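Local coordinates for protein glycosyl hydrolase family 10 (Prevotella bryantii, PDB 4MGQ) that probably hydrolyses internal beta-1,4-xylosidic linkages in xylan, this chain being a calcium-bound carbohydrate-binding module of the longer enzyme, at residues A14-L19 / K52-T57; E136-W141 / I151-D156. All coordinates share one frame; numbering follows the deposited sequence.

Contact 1. Residues A14-L19 / K52-T57; sequences ATKHVL and KLRVKT. With CA (calcium ion), chain B.
The side chain of Arg-54 leaves its strand with CG in the crowded position between the backbone N and the carbonyl carbon (chi1 59°), then runs extended from CG to NE and carries the guanidinium to Val-18 and Lys-16. On the other side, Val-18 has CG1 opposite its carbonyl carbon (chi1 -52°), and this methyl meets the guanidinium at an oblique angle, CG1 of Val-18 lying 3.6 Å from NH2 of Arg-54. Lys-16 crosses the arginine nearly at a right angle and touches it with the aliphatic part of its chain, CD of Lys-16 standing 3.9 Å from NH2 of Arg-54. NZ of Lys-16 stays 6.1 Å from that same NH2 of Arg-54. No hydrogen bond joins the two segments; acidic neighbours take the guanidinium instead. NE and NH1 form salt bridges with Asp-117 and Asp-156, while NH2 donates to OD2 of Asp-116. That carboxylate oxygen also binds the calcium ion, which makes Arg-54 a second-shell residue that may hold Asp-116 in position. From 14-19 the ion takes the carbonyl O of His-17 at 2.3 Å, beside two waters, with Thr-133 O and the Glu-135 carboxylate among its other ligands. In the beta-sandwich of this carbohydrate-binding module, strand 111-121 runs between strands 17-24 and 48-57, which accounts for the 9.4 Å from CA of Val-18 to CA of Val-55: Arg-54 lies across the intervening strand beside the calcium site.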
# COMPACT_ATOMS: atom_id res chain seq x y z
N ALA A 14 20.47 -9.43 -2.14
CA ALA A 14 19.60 -10.56 -1.83
C ALA A 14 18.22 -10.25 -2.41
O ALA A 14 17.85 -9.09 -2.50
CB ALA A 14 19.51 -10.80 -0.33
N THR A 15 17.49 -11.28 -2.80
CA THR A 15 16.19 -11.06 -3.43
C THR A 15 15.25 -10.36 -2.46
O THR A 15 15.06 -10.81 -1.32
CB THR A 15 15.56 -12.37 -3.89
OG1 THR A 15 16.50 -13.07 -4.72
CG2 THR A 15 14.28 -12.10 -4.68
N LYS A 16 14.68 -9.25 -2.92
CA LYS A 16 13.66 -8.52 -2.19
C LYS A 16 12.30 -8.95 -2.72
O LYS A 16 12.19 -9.30 -3.89
CB LYS A 16 13.82 -7.01 -2.35
CG LYS A 16 15.14 -6.43 -1.88
CD LYS A 16 15.22 -4.96 -2.28
CE LYS A 16 16.27 -4.20 -1.47
NZ LYS A 16 17.66 -4.36 -1.99
N HIS A 17 11.28 -8.93 -1.87
CA HIS A 17 9.94 -9.30 -2.32
C HIS A 17 8.98 -8.14 -2.13
O HIS A 17 9.12 -7.35 -1.19
CB HIS A 17 9.45 -10.56 -1.61
CG HIS A 17 10.35 -11.73 -1.84
ND1 HIS A 17 11.43 -12.01 -1.03
CD2 HIS A 17 10.37 -12.66 -2.83
CE1 HIS A 17 12.06 -13.08 -1.49
NE2 HIS A 17 11.44 -13.48 -2.59
N VAL A 18 8.03 -8.02 -3.05
CA VAL A 18 7.14 -6.87 -3.07
C VAL A 18 5.71 -7.33 -3.35
O VAL A 18 5.49 -8.43 -3.85
CB VAL A 18 7.58 -5.83 -4.14
CG1 VAL A 18 9.07 -5.47 -3.98
CG2 VAL A 18 7.33 -6.38 -5.54
N LEU A 19 4.75 -6.49 -3.00
CA LEU A 19 3.36 -6.70 -3.39
C LEU A 19 3.25 -6.40 -4.89
O LEU A 19 3.78 -5.39 -5.37
CB LEU A 19 2.42 -5.81 -2.57
CG LEU A 19 0.91 -5.88 -2.89
CD1 LEU A 19 0.12 -5.44 -1.67
CD2 LEU A 19 0.51 -5.01 -4.08
N LYS A 52 3.89 5.83 4.30
CA LYS A 52 5.16 5.69 3.60
C LYS A 52 5.18 4.40 2.83
O LYS A 52 4.66 3.39 3.30
CB LYS A 52 6.34 5.70 4.58
CG LYS A 52 6.51 6.97 5.36
CD LYS A 52 7.79 6.87 6.20
CE LYS A 52 7.99 8.08 7.07
NZ LYS A 52 9.22 7.92 7.90
N LEU A 53 5.82 4.41 1.66
CA LEU A 53 6.02 3.19 0.89
C LEU A 53 6.96 3.47 -0.26
O LEU A 53 7.34 4.62 -0.49
CB LEU A 53 4.67 2.65 0.39
CG LEU A 53 3.89 3.50 -0.63
CD1 LEU A 53 3.55 2.64 -1.85
CD2 LEU A 53 2.64 4.12 -0.04
N ARG A 54 7.37 2.42 -0.97
CA ARG A 54 7.93 2.64 -2.30
C ARG A 54 6.99 2.01 -3.31
O ARG A 54 6.33 1.01 -3.02
CB ARG A 54 9.36 2.09 -2.45
CG ARG A 54 9.54 0.61 -2.19
CD ARG A 54 11.01 0.18 -2.43
NE ARG A 54 11.14 -1.26 -2.27
CZ ARG A 54 11.73 -2.07 -3.14
NH1 ARG A 54 12.30 -1.58 -4.23
NH2 ARG A 54 11.76 -3.37 -2.90
N VAL A 55 6.93 2.60 -4.50
CA VAL A 55 5.97 2.16 -5.50
C VAL A 55 6.60 2.22 -6.89
O VAL A 55 7.49 3.04 -7.13
CB VAL A 55 4.69 3.03 -5.45
CG1 VAL A 55 5.00 4.49 -5.82
CG2 VAL A 55 3.60 2.45 -6.35
N LYS A 56 6.13 1.36 -7.77
CA LYS A 56 6.55 1.31 -9.16
C LYS A 56 5.32 0.93 -9.98
O LYS A 56 4.55 0.07 -9.57
CB LYS A 56 7.71 0.31 -9.33
CG LYS A 56 8.14 -0.00 -10.77
CD LYS A 56 9.08 -1.21 -10.78
CE LYS A 56 9.34 -1.72 -12.19
NZ LYS A 56 10.19 -0.77 -12.97
N THR A 57 5.11 1.58 -11.12
CA THR A 57 4.00 1.21 -11.99
C THR A 57 4.50 1.10 -13.42
O THR A 57 5.57 1.61 -13.72
CB THR A 57 2.83 2.21 -11.93
OG1 THR A 57 3.34 3.55 -11.97
CG2 THR A 57 1.99 2.02 -10.65
CA CA B . 9.95 -6.25 0.71
O HOH W 1 10.65 -5.01 2.66
O HOH W 2 12.31 -5.87 0.26

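Contact 2. Residues E136-W141 / I151-D156; sequences ENADGW and IKTVAD
Ala-138 rests its methyl against two branched residues of strand 151-155, with CB 3.8 Å from CG2 of Ile-151 and 3.9 Å from CG2 of Thr-153. The threonine methyl also lies alongside the backbone, 3.5 Å from C of Asn-137. OG1 of Thr-153 lies between the backbone N and the carbonyl carbon (chi1 58°), which leaves CG2 anti to the carbonyl carbon and facing Asn-137. Farther along, CD1 of Ile-151 comes to 3.6 Å from O of Trp-141. No hydrogen bond crosses the interface, and the shape of 136-141 owes much to its own bonds. OD1 of Asn-137 accepts from N of Asp-139 at 3.0 Å in an Asx turn, the N-H pointing well at the oxygen (161°) although the donor stands 43° out of the carbonyl plane. Overlapping it, a type II turn is closed from N of Trp-141 to O of Ala-138 (3.1 Å), and at the backbone angles of Gly-140 a CB would press on the carbonyl O of Asp-139. Outside this, ND2 of Asn-131 donates to O of Asn-137 and O of Asp-139, and its backbone O accepts from NE1 of Trp-141. The indole packs on Leu-19 and Val-118 of one sheet and Leu-35 and Val-37 of the other. The contact closes one edge of the beta-sandwich, where outermost strand 151-155 meets the loop leading into outermost strand 141-142 of the other sheet.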
# COMPACT_ATOMS: atom_id res chain seq x y z
N GLU A 136 7.08 -12.65 3.23
CA GLU A 136 6.46 -13.96 3.40
C GLU A 136 5.20 -14.13 2.56
O GLU A 136 5.00 -15.15 1.92
CB GLU A 136 6.14 -14.23 4.87
CG GLU A 136 7.38 -14.33 5.76
CD GLU A 136 7.03 -14.50 7.23
OE1 GLU A 136 6.18 -13.73 7.75
OE2 GLU A 136 7.60 -15.41 7.87
N ASN A 137 4.34 -13.12 2.59
CA ASN A 137 3.06 -13.19 1.88
C ASN A 137 2.39 -11.82 1.89
O ASN A 137 2.98 -10.84 2.36
CB ASN A 137 2.15 -14.24 2.52
CG ASN A 137 1.94 -14.00 4.01
OD1 ASN A 137 1.66 -12.89 4.44
ND2 ASN A 137 2.09 -15.06 4.80
N ALA A 138 1.17 -11.76 1.37
CA ALA A 138 0.41 -10.51 1.39
C ALA A 138 -0.77 -10.57 2.35
O ALA A 138 -1.80 -9.92 2.13
CB ALA A 138 -0.06 -10.17 -0.01
N ASP A 139 -0.63 -11.32 3.44
CA ASP A 139 -1.68 -11.38 4.46
C ASP A 139 -2.03 -9.99 4.97
O ASP A 139 -1.15 -9.19 5.27
CB ASP A 139 -1.25 -12.25 5.65
CG ASP A 139 -1.21 -13.72 5.31
OD1 ASP A 139 -1.51 -14.10 4.16
OD2 ASP A 139 -0.88 -14.50 6.22
N GLY A 140 -3.33 -9.71 5.08
CA GLY A 140 -3.78 -8.43 5.57
C GLY A 140 -4.21 -7.50 4.45
O GLY A 140 -4.85 -6.48 4.67
N TRP A 141 -3.83 -7.87 3.23
CA TRP A 141 -4.20 -7.08 2.06
C TRP A 141 -5.33 -7.80 1.34
O TRP A 141 -5.19 -8.96 0.96
CB TRP A 141 -2.98 -6.88 1.15
CG TRP A 141 -1.93 -6.02 1.80
CD1 TRP A 141 -1.01 -6.40 2.75
CD2 TRP A 141 -1.72 -4.62 1.58
NE1 TRP A 141 -0.24 -5.33 3.12
CE2 TRP A 141 -0.65 -4.22 2.42
CE3 TRP A 141 -2.33 -3.67 0.76
CZ2 TRP A 141 -0.18 -2.91 2.45
CZ3 TRP A 141 -1.86 -2.37 0.80
CH2 TRP A 141 -0.79 -2.00 1.63
N ILE A 151 -3.88 -10.71 -5.88
CA ILE A 151 -2.89 -10.10 -5.01
C ILE A 151 -1.75 -11.09 -4.82
O ILE A 151 -1.97 -12.18 -4.29
CB ILE A 151 -3.49 -9.72 -3.65
CG1 ILE A 151 -4.69 -8.79 -3.84
CG2 ILE A 151 -2.43 -9.10 -2.75
CD1 ILE A 151 -5.48 -8.54 -2.57
N LYS A 152 -0.56 -10.73 -5.28
CA LYS A 152 0.60 -11.62 -5.22
C LYS A 152 1.76 -10.96 -4.50
O LYS A 152 1.76 -9.74 -4.33
CB LYS A 152 1.06 -12.03 -6.62
CG LYS A 152 0.03 -12.76 -7.47
CD LYS A 152 0.62 -13.20 -8.80
CE LYS A 152 1.80 -14.15 -8.60
NZ LYS A 152 1.42 -15.42 -7.89
N THR A 153 2.74 -11.75 -4.08
CA THR A 153 4.04 -11.20 -3.75
C THR A 153 5.04 -11.81 -4.72
O THR A 153 4.95 -12.99 -5.06
CB THR A 153 4.48 -11.47 -2.29
OG1 THR A 153 4.51 -12.89 -2.03
CG2 THR A 153 3.55 -10.78 -1.29
N VAL A 154 5.98 -10.99 -5.19
CA VAL A 154 6.94 -11.44 -6.19
C VAL A 154 8.30 -10.85 -5.89
O VAL A 154 8.42 -9.89 -5.14
CB VAL A 154 6.54 -11.02 -7.62
CG1 VAL A 154 5.16 -11.55 -7.99
CG2 VAL A 154 6.60 -9.50 -7.77
N ALA A 155 9.32 -11.43 -6.52
CA ALA A 155 10.65 -10.85 -6.47
C ALA A 155 10.62 -9.46 -7.07
O ALA A 155 9.96 -9.25 -8.09
CB ALA A 155 11.65 -11.72 -7.20
N ASP A 156 11.30 -8.52 -6.42
CA ASP A 156 11.43 -7.15 -6.93
C ASP A 156 11.86 -7.18 -8.41
O ASP A 156 12.89 -7.76 -8.74
CB ASP A 156 12.44 -6.38 -6.06
CG ASP A 156 12.60 -4.91 -6.44
OD1 ASP A 156 12.39 -4.53 -7.62
OD2 ASP A 156 12.98 -4.11 -5.55

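In the fold
From the N terminus, the chain passes helix 2-8 and enters strand 17-24, the first partner of contact 1; strand 48-57 closes that loop after an excursion through strand 34-37 of the second sheet. Contact 2 opens only later, beyond strand 111-121, and closes a short loop when strand 151-155 returns to the first sheet. The two contacts are thus in series, neither nested nor crossed. In space they meet, because strands 17-24 and 151-155 are antiparallel neighbours: Lys-16 O and Asp-156 N, like Val-18 N and Val-154 O, are probably hydrogen-bonded. Asp-156 of contact 2 adds a side-chain tie, its salt bridge to Arg-54 linking the C-terminal strand to contact 1.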